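Local coordinates for SspB protein (PDB 6JUF) that probably acts as a metal-binding DNase in a phosphorothioation-sensing bacterial system that defends its host against phages, at residues A7-S12 with L118-G123; A15-F20 with P129-A134; L112-L117 with V133-A138. All blocks are in the same frame, centred on the assembly; numbering follows the deposited sequence.

Interaction 1 (A7-S12 with L118-G123); sequences AEAAHS and LSSRPG
The hydroxyl of Ser120 donates a short hydrogen bond to the backbone carbonyl of Ala9, with OG of Ser120 2.7 Å from O of Ala9. Seen from the carbonyl, the donor stands well to one side, at a C=O...OG angle of 116°, and is tilted 26° from the carbonyl plane. CB of Ser120 points toward 7-12, and with OG held opposite its own backbone N (chi1 179°) the side chain extends the hydroxyl beyond CB onto the carbonyl. CB of Ser120 arrives with it and lies 3.1 Å from O of Ala9, a close flank to the polar bond. The backbones are near as well, CA of Ala9 being 5.6 Å from CA of Ser120. The acceptor belongs to the last helical residue of 5-9, since Ala10 has already left helical geometry. A carbonyl at a helix C-terminus lacks the amide that a further turn would supply, and here a side-chain hydroxyl binds one of these end groups. The partner segment also follows a helix end: helix 107-118 stops before Ser119, and residues 119-122 run on in extended conformation. In this loop the CB atoms of Ser119 and Arg121, unlike that of Ser120, point away from 7-12. Arg121 instead forms a salt bridge with Asp240. Further along the same loop, Ser126 is backbone-bonded to both Ala9 and His11, and Lys125 NZ reaches Ala7 O. The exposed Glu8 merely skirts the contact, its backbone O lying 3.9 Å from OG of Ser120.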
ATOM      1  N   ALA B   7     -26.757  -2.527  17.324  1.00 17.40           N
ATOM      2  CA  ALA B   7     -26.866  -1.227  17.978  1.00 17.53           C
ATOM      3  C   ALA B   7     -25.893  -1.060  19.137  1.00 17.45           C
ATOM      4  O   ALA B   7     -25.387   0.028  19.385  1.00 17.37           O
ATOM      5  CB  ALA B   7     -28.300  -1.029  18.469  1.00 23.67           C
ATOM      6  N   GLU B   8     -25.671  -2.116  19.903  1.00 18.78           N
ATOM      7  CA  GLU B   8     -24.803  -2.001  21.046  1.00 19.50           C
ATOM      8  C   GLU B   8     -23.344  -1.825  20.623  1.00 18.53           C
ATOM      9  O   GLU B   8     -22.558  -1.148  21.301  1.00 16.91           O
ATOM     10  CB  GLU B   8     -24.983  -3.190  21.949  1.00 23.47           C
ATOM     11  CG  GLU B   8     -26.391  -3.254  22.513  1.00 29.95           C
ATOM     12  CD  GLU B   8     -26.538  -4.386  23.498  1.00 42.19           C
ATOM     13  OE1 GLU B   8     -27.472  -5.194  23.317  1.00 48.14           O
ATOM     14  OE2 GLU B   8     -25.703  -4.461  24.442  1.00 52.00           O
ATOM     15  N   ALA B   9     -23.014  -2.422  19.491  1.00 13.43           N
ATOM     16  CA  ALA B   9     -21.651  -2.428  18.991  1.00 13.25           C
ATOM     17  C   ALA B   9     -21.341  -1.157  18.197  1.00 13.64           C
ATOM     18  O   ALA B   9     -20.193  -0.669  18.198  1.00 13.67           O
ATOM     19  CB  ALA B   9     -21.395  -3.652  18.115  1.00 14.48           C
ATOM     20  N   ALA B  10     -22.337  -0.678  17.457  1.00 13.10           N
ATOM     21  CA  ALA B  10     -22.048   0.307  16.408  1.00 11.59           C
ATOM     22  C   ALA B  10     -23.004   1.491  16.310  1.00 11.53           C
ATOM     23  O   ALA B  10     -24.181   1.375  16.583  1.00 14.66           O
ATOM     24  CB  ALA B  10     -21.983  -0.426  15.064  1.00 11.28           C
ATOM     25  N   HIS B  11     -22.459   2.629  15.854  1.00 11.26           N
ATOM     26  CA  HIS B  11     -23.296   3.762  15.490  1.00 13.14           C
ATOM     27  C   HIS B  11     -23.983   3.493  14.169  1.00 12.15           C
ATOM     28  O   HIS B  11     -23.503   2.681  13.331  1.00 11.62           O
ATOM     29  CB  HIS B  11     -22.382   4.958  15.244  1.00 14.02           C
ATOM     30  CG  HIS B  11     -21.666   5.445  16.470  1.00 18.20           C
ATOM     31  ND1 HIS B  11     -22.306   5.885  17.571  1.00 19.66           N
ATOM     32  CD2 HIS B  11     -20.318   5.529  16.739  1.00 15.62           C
ATOM     33  CE1 HIS B  11     -21.390   6.273  18.487  1.00 20.70           C
ATOM     34  NE2 HIS B  11     -20.177   6.060  17.973  1.00 20.76           N
ATOM     35  N   SER B  12     -25.086   4.184  13.920  1.00 12.17           N
ATOM     36  CA  SER B  12     -25.835   4.062  12.665  1.00 14.12           C
ATOM     37  C   SER B  12     -25.138   4.933  11.601  1.00 14.47           C
ATOM     38  O   SER B  12     -25.437   6.099  11.398  1.00 20.53           O
ATOM     39  CB  SER B  12     -27.295   4.500  12.864  1.00 18.24           C
ATOM     40  OG  SER B  12     -27.952   4.313  11.641  1.00 19.75           O
ATOM     41  N   LEU B 118     -13.135  -2.204  13.690  1.00  8.77           N
ATOM     42  CA  LEU B 118     -14.194  -3.088  14.222  1.00  9.72           C
ATOM     43  C   LEU B 118     -14.477  -2.800  15.699  1.00  9.78           C
ATOM     44  O   LEU B 118     -15.494  -3.183  16.256  1.00  9.87           O
ATOM     45  CB  LEU B 118     -13.803  -4.555  14.011  1.00  9.45           C
ATOM     46  CG  LEU B 118     -13.751  -5.075  12.586  1.00 10.32           C
ATOM     47  CD1 LEU B 118     -13.153  -6.465  12.592  1.00 14.47           C
ATOM     48  CD2 LEU B 118     -15.136  -5.050  11.924  1.00 13.90           C
ATOM     49  N   SER B 119     -13.537  -2.093  16.325  1.00  9.18           N
ATOM     50  CA  SER B 119     -13.532  -1.950  17.798  1.00 11.27           C
ATOM     51  C   SER B 119     -14.755  -1.234  18.359  1.00 11.62           C
ATOM     52  O   SER B 119     -15.214  -0.272  17.772  1.00 11.01           O
ATOM     53  CB  SER B 119     -12.264  -1.194  18.245  1.00 11.83           C
ATOM     54  OG  SER B 119     -12.172  -1.117  19.640  1.00 14.17           O
ATOM     55  N   SER B 120     -15.241  -1.714  19.507  1.00 11.49           N
ATOM     56  CA  SER B 120     -16.353  -1.070  20.185  1.00 10.87           C
ATOM     57  C   SER B 120     -16.141  -1.294  21.681  1.00 12.46           C
ATOM     58  O   SER B 120     -15.774  -2.393  22.128  1.00 14.18           O
ATOM     59  CB  SER B 120     -17.657  -1.706  19.732  1.00 12.49           C
ATOM     60  OG  SER B 120     -18.733  -1.107  20.384  1.00 13.51           O
ATOM     61  N   ARG B 121     -16.307  -0.223  22.434  1.00 12.56           N
ATOM     62  CA  ARG B 121     -16.309  -0.312  23.905  1.00 16.98           C
ATOM     63  C   ARG B 121     -17.208   0.800  24.415  1.00 17.93           C
ATOM     64  O   ARG B 121     -17.564   1.703  23.641  1.00 14.09           O
ATOM     65  CB  ARG B 121     -14.880  -0.190  24.454  1.00 17.50           C
ATOM     66  CG  ARG B 121     -14.657   1.151  25.137  1.00 28.05           C
ATOM     67  CD  ARG B 121     -13.479   1.969  24.628  1.00 34.27           C
ATOM     68  NE  ARG B 121     -12.463   1.172  23.961  1.00 33.83           N
ATOM     69  CZ  ARG B 121     -11.594   0.399  24.588  1.00 33.78           C
ATOM     70  NH1 ARG B 121     -11.607   0.347  25.923  1.00 52.86           N
ATOM     71  NH2 ARG B 121     -10.708  -0.337  23.890  1.00 24.84           N
ATOM     72  N   PRO B 122     -17.565   0.778  25.720  1.00 20.02           N
ATOM     73  CA  PRO B 122     -18.436   1.841  26.205  1.00 20.30           C
ATOM     74  C   PRO B 122     -17.758   3.186  26.036  1.00 19.47           C
ATOM     75  O   PRO B 122     -16.587   3.386  26.409  1.00 17.85           O
ATOM     76  CB  PRO B 122     -18.629   1.490  27.700  1.00 22.79           C
ATOM     77  CG  PRO B 122     -18.378   0.009  27.767  1.00 24.37           C
ATOM     78  CD  PRO B 122     -17.362  -0.300  26.716  1.00 21.41           C
ATOM     79  N   GLY B 123     -18.484   4.096  25.425  1.00 15.05           N
ATOM     80  CA  GLY B 123     -17.964   5.435  25.146  1.00 16.96           C
ATOM     81  C   GLY B 123     -17.255   5.554  23.788  1.00 15.68           C
ATOM     82  O   GLY B 123     -16.995   6.678  23.327  1.00 16.12           O
TER

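Interaction 2 (A15-F20 with P129-A134); sequences ARHETF and PSWYVA
His17 points its CB toward helix 129-137 and meets the six-membered ring of Trp131 there. From CB the side chain turns to place CG between the backbone N and the carbonyl carbon (chi1 41°), which folds the ring over its own loop, with CA of Ala15 lying 3.6 Å above one face. On the side nearer the backbone, ND1 accepts the amide of Thr19, whose N is 2.9 Å from ND1 and close to the ring plane, though the bond is bent (142°). CD2 faces the other way and is 3.9 Å from CH2 of Trp131. At the tip, NE2 comes within 3.6 Å of the same CH2 and 3.7 Å of CZ3, touching the indole at its edge; the planes stand at 76°, with an oblique approach. NE2 also hydrogen-bonds to Asp172, so both ring nitrogens are bonded and the imidazole's rotation is fixed. The loop consists of two overlapping beta turns, type I over Ala15-Glu18 and type I' over His17-Phe20; the amide-to-ND1 bond lies within the second, which the backbone bond from Phe20 N to His17 O closes. Glu18, shared by both turns, is a magnesium ligand seen in a structure of this protein, though no metal is bound to it here. Asp172, on helix 166-180, also takes Ala15 N and Ser130 OG, joining both segments to one carboxylate. Ile176 and Met179 of the same helix touch the side chain of Trp131.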
ATOM      1  N   ALA B  15     -22.455   4.006   4.405  1.00  8.97           N
ATOM      2  CA  ALA B  15     -22.094   4.518   3.064  1.00  7.27           C
ATOM      3  C   ALA B  15     -21.530   5.936   3.105  1.00  7.79           C
ATOM      4  O   ALA B  15     -21.512   6.593   2.092  1.00  9.39           O
ATOM      5  CB  ALA B  15     -23.285   4.425   2.106  1.00  9.20           C
ATOM      6  N   ARG B  16     -21.085   6.426   4.260  1.00  8.34           N
ATOM      7  CA  ARG B  16     -20.528   7.810   4.292  1.00  9.69           C
ATOM      8  C   ARG B  16     -19.160   7.878   3.594  1.00  9.80           C
ATOM      9  O   ARG B  16     -18.662   8.992   3.303  1.00 11.73           O
ATOM     10  CB  ARG B  16     -20.351   8.261   5.746  1.00 14.07           C
ATOM     11  CG  ARG B  16     -21.614   8.171   6.583  1.00 20.62           C
ATOM     12  CD  ARG B  16     -22.342   9.459   6.686  1.00 25.62           C
ATOM     13  NE  ARG B  16     -23.508   9.358   7.594  1.00 22.55           N
ATOM     14  CZ  ARG B  16     -23.781  10.264   8.537  1.00 24.28           C
ATOM     15  NH1 ARG B  16     -22.978  11.348   8.721  1.00 20.24           N
ATOM     16  NH2 ARG B  16     -24.854  10.124   9.319  1.00 25.07           N
ATOM     17  N   HIS B  17     -18.530   6.725   3.292  1.00  9.48           N
ATOM     18  CA  HIS B  17     -17.295   6.677   2.514  1.00  8.19           C
ATOM     19  C   HIS B  17     -17.582   6.800   1.036  1.00 10.11           C
ATOM     20  O   HIS B  17     -16.655   6.891   0.210  1.00  9.36           O
ATOM     21  CB  HIS B  17     -16.612   5.318   2.752  1.00  9.90           C
ATOM     22  CG  HIS B  17     -17.610   4.168   2.782  1.00  8.12           C
ATOM     23  ND1 HIS B  17     -18.200   3.695   1.642  1.00 10.08           N
ATOM     24  CD2 HIS B  17     -18.155   3.443   3.846  1.00  8.67           C
ATOM     25  CE1 HIS B  17     -19.070   2.676   2.006  1.00  8.13           C
ATOM     26  NE2 HIS B  17     -19.012   2.554   3.345  1.00 10.15           N
ATOM     27  N   GLU B  18     -18.858   6.789   0.667  1.00 12.13           N
ATOM     28  CA  GLU B  18     -19.316   6.863  -0.764  1.00 12.24           C
ATOM     29  C   GLU B  18     -18.638   5.861  -1.660  1.00 11.30           C
ATOM     30  O   GLU B  18     -18.378   6.127  -2.846  1.00 13.70           O
ATOM     31  CB  GLU B  18     -19.172   8.328  -1.323  1.00 11.75           C
ATOM     32  CG  GLU B  18     -20.064   9.265  -0.520  1.00 15.73           C
ATOM     33  CD  GLU B  18     -19.896  10.724  -0.870  1.00 17.91           C
ATOM     34  OE1 GLU B  18     -20.220  10.993  -2.036  1.00 17.47           O
ATOM     35  OE2 GLU B  18     -19.579  11.582  -0.012  1.00 21.67           O
ATOM     36  N   THR B  19     -18.424   4.674  -1.117  1.00 10.14           N
ATOM     37  CA  THR B  19     -17.750   3.526  -1.776  1.00 12.27           C
ATOM     38  C   THR B  19     -16.259   3.690  -1.972  1.00 12.24           C
ATOM     39  O   THR B  19     -15.634   2.829  -2.614  1.00 12.14           O
ATOM     40  CB  THR B  19     -18.385   3.012  -3.132  1.00 14.05           C
ATOM     41  OG1 THR B  19     -18.037   3.842  -4.252  1.00 16.24           O
ATOM     42  CG2 THR B  19     -19.928   2.905  -3.028  1.00 17.84           C
ATOM     43  N   PHE B  20     -15.648   4.757  -1.458  1.00  9.37           N
ATOM     44  CA  PHE B  20     -14.171   4.837  -1.433  1.00 10.20           C
ATOM     45  C   PHE B  20     -13.607   3.999  -0.268  1.00  8.87           C
ATOM     46  O   PHE B  20     -13.946   4.268   0.875  1.00  9.01           O
ATOM     47  CB  PHE B  20     -13.757   6.277  -1.158  1.00 10.78           C
ATOM     48  CG  PHE B  20     -13.993   7.216  -2.348  1.00 11.66           C
ATOM     49  CD1 PHE B  20     -13.328   7.009  -3.554  1.00 12.70           C
ATOM     50  CD2 PHE B  20     -14.880   8.287  -2.228  1.00 11.34           C
ATOM     51  CE1 PHE B  20     -13.495   7.886  -4.647  1.00 12.15           C
ATOM     52  CE2 PHE B  20     -15.049   9.179  -3.297  1.00 13.79           C
ATOM     53  CZ  PHE B  20     -14.374   8.950  -4.501  1.00 12.89           C
ATOM     54  N   PRO B 129     -20.917  -0.240  11.037  1.00  8.93           N
ATOM     55  CA  PRO B 129     -21.826  -1.374  11.375  1.00  8.88           C
ATOM     56  C   PRO B 129     -21.813  -2.501  10.359  1.00  9.61           C
ATOM     57  O   PRO B 129     -21.951  -3.666  10.721  1.00  9.35           O
ATOM     58  CB  PRO B 129     -23.203  -0.693  11.506  1.00  9.11           C
ATOM     59  CG  PRO B 129     -23.024   0.706  10.860  1.00  7.53           C
ATOM     60  CD  PRO B 129     -21.581   1.082  11.173  1.00  9.48           C
ATOM     61  N   SER B 130     -21.718  -2.156   9.082  1.00  8.71           N
ATOM     62  CA  SER B 130     -21.738  -3.193   8.017  1.00  7.36           C
ATOM     63  C   SER B 130     -20.563  -4.130   8.145  1.00  8.45           C
ATOM     64  O   SER B 130     -20.696  -5.363   7.969  1.00  8.73           O
ATOM     65  CB  SER B 130     -21.842  -2.607   6.609  1.00  7.29           C
ATOM     66  OG  SER B 130     -23.138  -2.068   6.425  1.00  8.87           O
ATOM     67  N   TRP B 131     -19.409  -3.545   8.447  1.00  7.29           N
ATOM     68  CA  TRP B 131     -18.208  -4.379   8.720  1.00  7.48           C
ATOM     69  C   TRP B 131     -18.378  -5.242   9.941  1.00  9.95           C
ATOM     70  O   TRP B 131     -17.986  -6.428   9.941  1.00  8.24           O
ATOM     71  CB  TRP B 131     -16.994  -3.467   8.967  1.00  8.54           C
ATOM     72  CG  TRP B 131     -16.301  -2.985   7.685  1.00  8.45           C
ATOM     73  CD1 TRP B 131     -15.045  -3.349   7.272  1.00  7.93           C
ATOM     74  CD2 TRP B 131     -16.770  -1.981   6.714  1.00  6.96           C
ATOM     75  NE1 TRP B 131     -14.674  -2.663   6.120  1.00  7.11           N
ATOM     76  CE2 TRP B 131     -15.710  -1.837   5.726  1.00  8.39           C
ATOM     77  CE3 TRP B 131     -17.938  -1.191   6.576  1.00  6.95           C
ATOM     78  CZ2 TRP B 131     -15.823  -0.963   4.637  1.00  7.29           C
ATOM     79  CZ3 TRP B 131     -18.056  -0.343   5.480  1.00  8.49           C
ATOM     80  CH2 TRP B 131     -17.045  -0.236   4.514  1.00  6.88           C
ATOM     81  N   TYR B 132     -18.916  -4.658  11.002  1.00  9.53           N
ATOM     82  CA  TYR B 132     -19.204  -5.421  12.233  1.00  9.23           C
ATOM     83  C   TYR B 132     -20.153  -6.623  11.950  1.00 10.29           C
ATOM     84  O   TYR B 132     -19.873  -7.736  12.355  1.00  9.73           O
ATOM     85  CB  TYR B 132     -19.751  -4.507  13.364  1.00  7.88           C
ATOM     86  CG  TYR B 132     -19.797  -5.288  14.656  1.00  9.25           C
ATOM     87  CD1 TYR B 132     -20.925  -6.056  14.999  1.00  9.62           C
ATOM     88  CD2 TYR B 132     -18.729  -5.226  15.563  1.00  9.40           C
ATOM     89  CE1 TYR B 132     -20.951  -6.773  16.191  1.00 12.30           C
ATOM     90  CE2 TYR B 132     -18.745  -5.968  16.743  1.00 11.43           C
ATOM     91  CZ  TYR B 132     -19.838  -6.744  17.029  1.00 13.64           C
ATOM     92  OH  TYR B 132     -19.860  -7.450  18.189  1.00 14.39           O
ATOM     93  N   VAL B 133     -21.236  -6.422  11.202  1.00  9.80           N
ATOM     94  CA  VAL B 133     -22.106  -7.565  10.833  1.00  9.13           C
ATOM     95  C   VAL B 133     -21.287  -8.593  10.043  1.00  9.15           C
ATOM     96  O   VAL B 133     -21.334  -9.785  10.327  1.00 10.73           O
ATOM     97  CB  VAL B 133     -23.317  -7.107   9.970  1.00  7.95           C
ATOM     98  CG1 VAL B 133     -24.136  -8.364   9.540  1.00  9.04           C
ATOM     99  CG2 VAL B 133     -24.212  -6.173  10.787  1.00 11.23           C
ATOM    100  N   ALA B 134     -20.546  -8.130   9.007  1.00  8.93           N
ATOM    101  CA  ALA B 134     -19.859  -9.045   8.068  1.00  7.53           C
ATOM    102  C   ALA B 134     -18.884  -9.939   8.823  1.00  8.95           C
ATOM    103  O   ALA B 134     -18.827 -11.131   8.601  1.00 10.49           O
ATOM    104  CB  ALA B 134     -19.122  -8.294   6.929  1.00  8.31           C
TER

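Interaction 3 (L112-L117 with V133-A138); sequences LLHWWL and VAFHLA
His114 and Phe135 bring helices 107-118 and 129-137 together, two consecutive helices joined by a loop and packed through an edge-to-face aromatic pair deep in the fold. Along the first helix, His114 makes the contact: its ring extends with CG opposite the backbone N (chi1 174°) and turns an edge to one face of the Phe135 ring. The centroids are 4.8 Å apart and the planes meet at 62°. The two side chains approach from opposite directions, so that the CA atoms of His114 and Phe135 stay 10.9 Å apart. Tyr180 meets both rings, edge-to-face with Phe135 and nearly perpendicular to His114. Trp115 and Trp116 tie the same helix to other parts of the chain, their indole nitrogens bonding to Asp240 and to Tyr236. Across the contact, helix 129-137 is widening into a pi-type turn just where Phe135 sits: O of Val133 accepts two amides, with N of Leu137 and N of Ala138 each 2.9 Å away.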
ATOM      1  N   LEU B 112      -3.740  -4.098  12.913  1.00  7.99           N
ATOM      2  CA  LEU B 112      -4.091  -3.207  14.017  1.00  7.32           C
ATOM      3  C   LEU B 112      -5.228  -2.258  13.662  1.00  7.20           C
ATOM      4  O   LEU B 112      -6.207  -2.093  14.384  1.00  8.34           O
ATOM      5  CB  LEU B 112      -2.855  -2.397  14.484  1.00  6.35           C
ATOM      6  CG  LEU B 112      -3.038  -1.476  15.665  1.00  7.30           C
ATOM      7  CD1 LEU B 112      -3.473  -2.242  16.921  1.00  9.62           C
ATOM      8  CD2 LEU B 112      -1.731  -0.744  15.869  1.00  6.69           C
ATOM      9  N   LEU B 113      -5.045  -1.620  12.505  1.00  6.54           N
ATOM     10  CA  LEU B 113      -6.068  -0.684  11.999  1.00  7.42           C
ATOM     11  C   LEU B 113      -7.403  -1.383  11.777  1.00  7.33           C
ATOM     12  O   LEU B 113      -8.453  -0.842  12.094  1.00  7.40           O
ATOM     13  CB  LEU B 113      -5.589   0.046  10.731  1.00  7.69           C
ATOM     14  CG  LEU B 113      -4.581   1.199  11.048  1.00  6.78           C
ATOM     15  CD1 LEU B 113      -3.844   1.556   9.752  1.00  7.72           C
ATOM     16  CD2 LEU B 113      -5.279   2.400  11.665  1.00  9.65           C
ATOM     17  N   HIS B 114      -7.349  -2.621  11.236  1.00  6.94           N
ATOM     18  CA  HIS B 114      -8.545  -3.433  11.036  1.00  7.65           C
ATOM     19  C   HIS B 114      -9.248  -3.696  12.367  1.00  6.99           C
ATOM     20  O   HIS B 114     -10.465  -3.518  12.508  1.00  6.87           O
ATOM     21  CB  HIS B 114      -8.157  -4.738  10.304  1.00  8.47           C
ATOM     22  CG  HIS B 114      -9.286  -5.687  10.182  1.00  7.92           C
ATOM     23  ND1 HIS B 114      -9.366  -6.880  10.872  1.00 10.62           N
ATOM     24  CD2 HIS B 114     -10.429  -5.601   9.409  1.00  6.66           C
ATOM     25  CE1 HIS B 114     -10.529  -7.500  10.511  1.00  8.27           C
ATOM     26  NE2 HIS B 114     -11.177  -6.693   9.655  1.00 10.79           N
ATOM     27  N   TRP B 115      -8.452  -4.030  13.390  1.00  7.22           N
ATOM     28  CA  TRP B 115      -8.986  -4.219  14.733  1.00  7.88           C
ATOM     29  C   TRP B 115      -9.662  -2.924  15.229  1.00  7.70           C
ATOM     30  O   TRP B 115     -10.781  -2.944  15.761  1.00  7.48           O
ATOM     31  CB  TRP B 115      -7.829  -4.635  15.659  1.00  8.22           C
ATOM     32  CG  TRP B 115      -8.299  -4.810  17.104  1.00  7.14           C
ATOM     33  CD1 TRP B 115      -8.050  -3.955  18.195  1.00  7.81           C
ATOM     34  CD2 TRP B 115      -9.178  -5.880  17.635  1.00  8.28           C
ATOM     35  NE1 TRP B 115      -8.642  -4.423  19.324  1.00  9.06           N
ATOM     36  CE2 TRP B 115      -9.329  -5.607  19.066  1.00  9.83           C
ATOM     37  CE3 TRP B 115      -9.755  -7.045  17.088  1.00  8.79           C
ATOM     38  CZ2 TRP B 115     -10.126  -6.395  19.884  1.00 10.01           C
ATOM     39  CZ3 TRP B 115     -10.547  -7.820  17.942  1.00  8.85           C
ATOM     40  CH2 TRP B 115     -10.726  -7.478  19.310  1.00 10.24           C
ATOM     41  N   TRP B 116      -9.000  -1.769  14.973  1.00  7.74           N
ATOM     42  CA  TRP B 116      -9.582  -0.504  15.427  1.00  6.83           C
ATOM     43  C   TRP B 116     -10.851  -0.135  14.720  1.00  7.23           C
ATOM     44  O   TRP B 116     -11.774   0.381  15.334  1.00  8.08           O
ATOM     45  CB  TRP B 116      -8.600   0.643  15.315  1.00  6.86           C
ATOM     46  CG  TRP B 116      -7.474   0.539  16.335  1.00  7.80           C
ATOM     47  CD1 TRP B 116      -7.384  -0.332  17.460  1.00  9.18           C
ATOM     48  CD2 TRP B 116      -6.248   1.347  16.374  1.00  8.01           C
ATOM     49  NE1 TRP B 116      -6.198  -0.114  18.141  1.00  9.19           N
ATOM     50  CE2 TRP B 116      -5.460   0.864  17.535  1.00  8.58           C
ATOM     51  CE3 TRP B 116      -5.711   2.344  15.569  1.00  6.29           C
ATOM     52  CZ2 TRP B 116      -4.207   1.428  17.867  1.00  8.42           C
ATOM     53  CZ3 TRP B 116      -4.481   2.904  15.916  1.00  7.93           C
ATOM     54  CH2 TRP B 116      -3.710   2.433  17.022  1.00  7.12           C
ATOM     55  N   LEU B 117     -10.950  -0.532  13.439  1.00  7.93           N
ATOM     56  CA  LEU B 117     -12.149  -0.227  12.647  1.00  6.69           C
ATOM     57  C   LEU B 117     -13.378  -0.978  13.260  1.00  7.83           C
ATOM     58  O   LEU B 117     -14.459  -0.446  13.338  1.00  8.89           O
ATOM     59  CB  LEU B 117     -11.963  -0.647  11.183  1.00  6.86           C
ATOM     60  CG  LEU B 117     -13.164  -0.430  10.244  1.00  6.04           C
ATOM     61  CD1 LEU B 117     -13.635   1.069  10.187  1.00  9.36           C
ATOM     62  CD2 LEU B 117     -12.853  -0.922   8.847  1.00  7.01           C
ATOM     63  N   VAL B 133     -21.236  -6.422  11.202  1.00  9.80           N
ATOM     64  CA  VAL B 133     -22.106  -7.565  10.833  1.00  9.13           C
ATOM     65  C   VAL B 133     -21.287  -8.593  10.043  1.00  9.15           C
ATOM     66  O   VAL B 133     -21.334  -9.785  10.327  1.00 10.73           O
ATOM     67  CB  VAL B 133     -23.317  -7.107   9.970  1.00  7.95           C
ATOM     68  CG1 VAL B 133     -24.136  -8.364   9.540  1.00  9.04           C
ATOM     69  CG2 VAL B 133     -24.212  -6.173  10.787  1.00 11.23           C
ATOM     70  N   ALA B 134     -20.546  -8.130   9.007  1.00  8.93           N
ATOM     71  CA  ALA B 134     -19.859  -9.045   8.068  1.00  7.53           C
ATOM     72  C   ALA B 134     -18.884  -9.939   8.823  1.00  8.95           C
ATOM     73  O   ALA B 134     -18.827 -11.131   8.601  1.00 10.49           O
ATOM     74  CB  ALA B 134     -19.122  -8.294   6.929  1.00  8.31           C
ATOM     75  N   PHE B 135     -18.098  -9.342   9.711  1.00  8.89           N
ATOM     76  CA  PHE B 135     -17.105 -10.138  10.466  1.00  8.57           C
ATOM     77  C   PHE B 135     -17.688 -10.865  11.658  1.00 10.04           C
ATOM     78  O   PHE B 135     -17.236 -12.027  11.919  1.00 11.03           O
ATOM     79  CB  PHE B 135     -15.916  -9.275  10.889  1.00  9.67           C
ATOM     80  CG  PHE B 135     -14.976  -8.984   9.748  1.00  7.82           C
ATOM     81  CD1 PHE B 135     -13.864  -9.784   9.551  1.00 10.63           C
ATOM     82  CD2 PHE B 135     -15.229  -7.939   8.849  1.00 10.44           C
ATOM     83  CE1 PHE B 135     -12.984  -9.547   8.481  1.00 12.12           C
ATOM     84  CE2 PHE B 135     -14.340  -7.693   7.794  1.00  8.82           C
ATOM     85  CZ  PHE B 135     -13.261  -8.516   7.568  1.00  7.90           C
ATOM     86  N   HIS B 136     -18.609 -10.244  12.408  1.00 10.42           N
ATOM     87  CA  HIS B 136     -18.962 -10.767  13.745  1.00 10.66           C
ATOM     88  C   HIS B 136     -20.356 -11.347  13.883  1.00 11.79           C
ATOM     89  O   HIS B 136     -20.593 -12.124  14.798  1.00 12.55           O
ATOM     90  CB  HIS B 136     -18.773  -9.643  14.763  1.00 10.01           C
ATOM     91  CG  HIS B 136     -17.319  -9.267  14.950  1.00 10.23           C
ATOM     92  ND1 HIS B 136     -16.407 -10.157  15.366  1.00 11.69           N
ATOM     93  CD2 HIS B 136     -16.662  -8.060  14.828  1.00 10.33           C
ATOM     94  CE1 HIS B 136     -15.191  -9.584  15.461  1.00 12.60           C
ATOM     95  NE2 HIS B 136     -15.334  -8.280  15.132  1.00 11.80           N
ATOM     96  N   LEU B 137     -21.287 -10.964  13.005  1.00  9.79           N
ATOM     97  CA  LEU B 137     -22.727 -11.382  13.186  1.00 11.81           C
ATOM     98  C   LEU B 137     -23.296 -12.274  12.089  1.00 12.96           C
ATOM     99  O   LEU B 137     -24.232 -13.032  12.333  1.00 14.80           O
ATOM    100  CB  LEU B 137     -23.644 -10.167  13.384  1.00 12.50           C
ATOM    101  CG  LEU B 137     -23.328  -9.300  14.631  1.00 13.36           C
ATOM    102  CD1 LEU B 137     -24.243  -8.086  14.738  1.00 14.99           C
ATOM    103  CD2 LEU B 137     -23.483 -10.077  15.898  1.00 15.37           C
ATOM    104  N   ALA B 138     -22.691 -12.253  10.917  1.00 10.11           N
ATOM    105  CA  ALA B 138     -23.216 -13.058   9.799  1.00 11.32           C
ATOM    106  C   ALA B 138     -23.083 -14.535  10.097  1.00 11.38           C
ATOM    107  O   ALA B 138     -22.067 -14.949  10.674  1.00 11.89           O
ATOM    108  CB  ALA B 138     -22.493 -12.734   8.470  1.00 14.39           C
TER

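From the N terminus, helix 5-9 and the loop after it are the first partners. Interaction 1 closes a long loop from 7-12 to 118-123, and interaction 2 closes another from 15-20 to 129-134; the two cross. Interaction 3 joins 112-117 to 133-138 over a short connection and crosses interaction 1, whose second segment lies between its own two. Interactions 2 and 3 both end on helix 129-137 and share Val133 and Ala134. That helix thus packs between the N-terminal region and helix 107-118: CB of Ala9 touches CZ of Tyr132 at 3.6 Å, and Leu117 packs against the indole of Trp131.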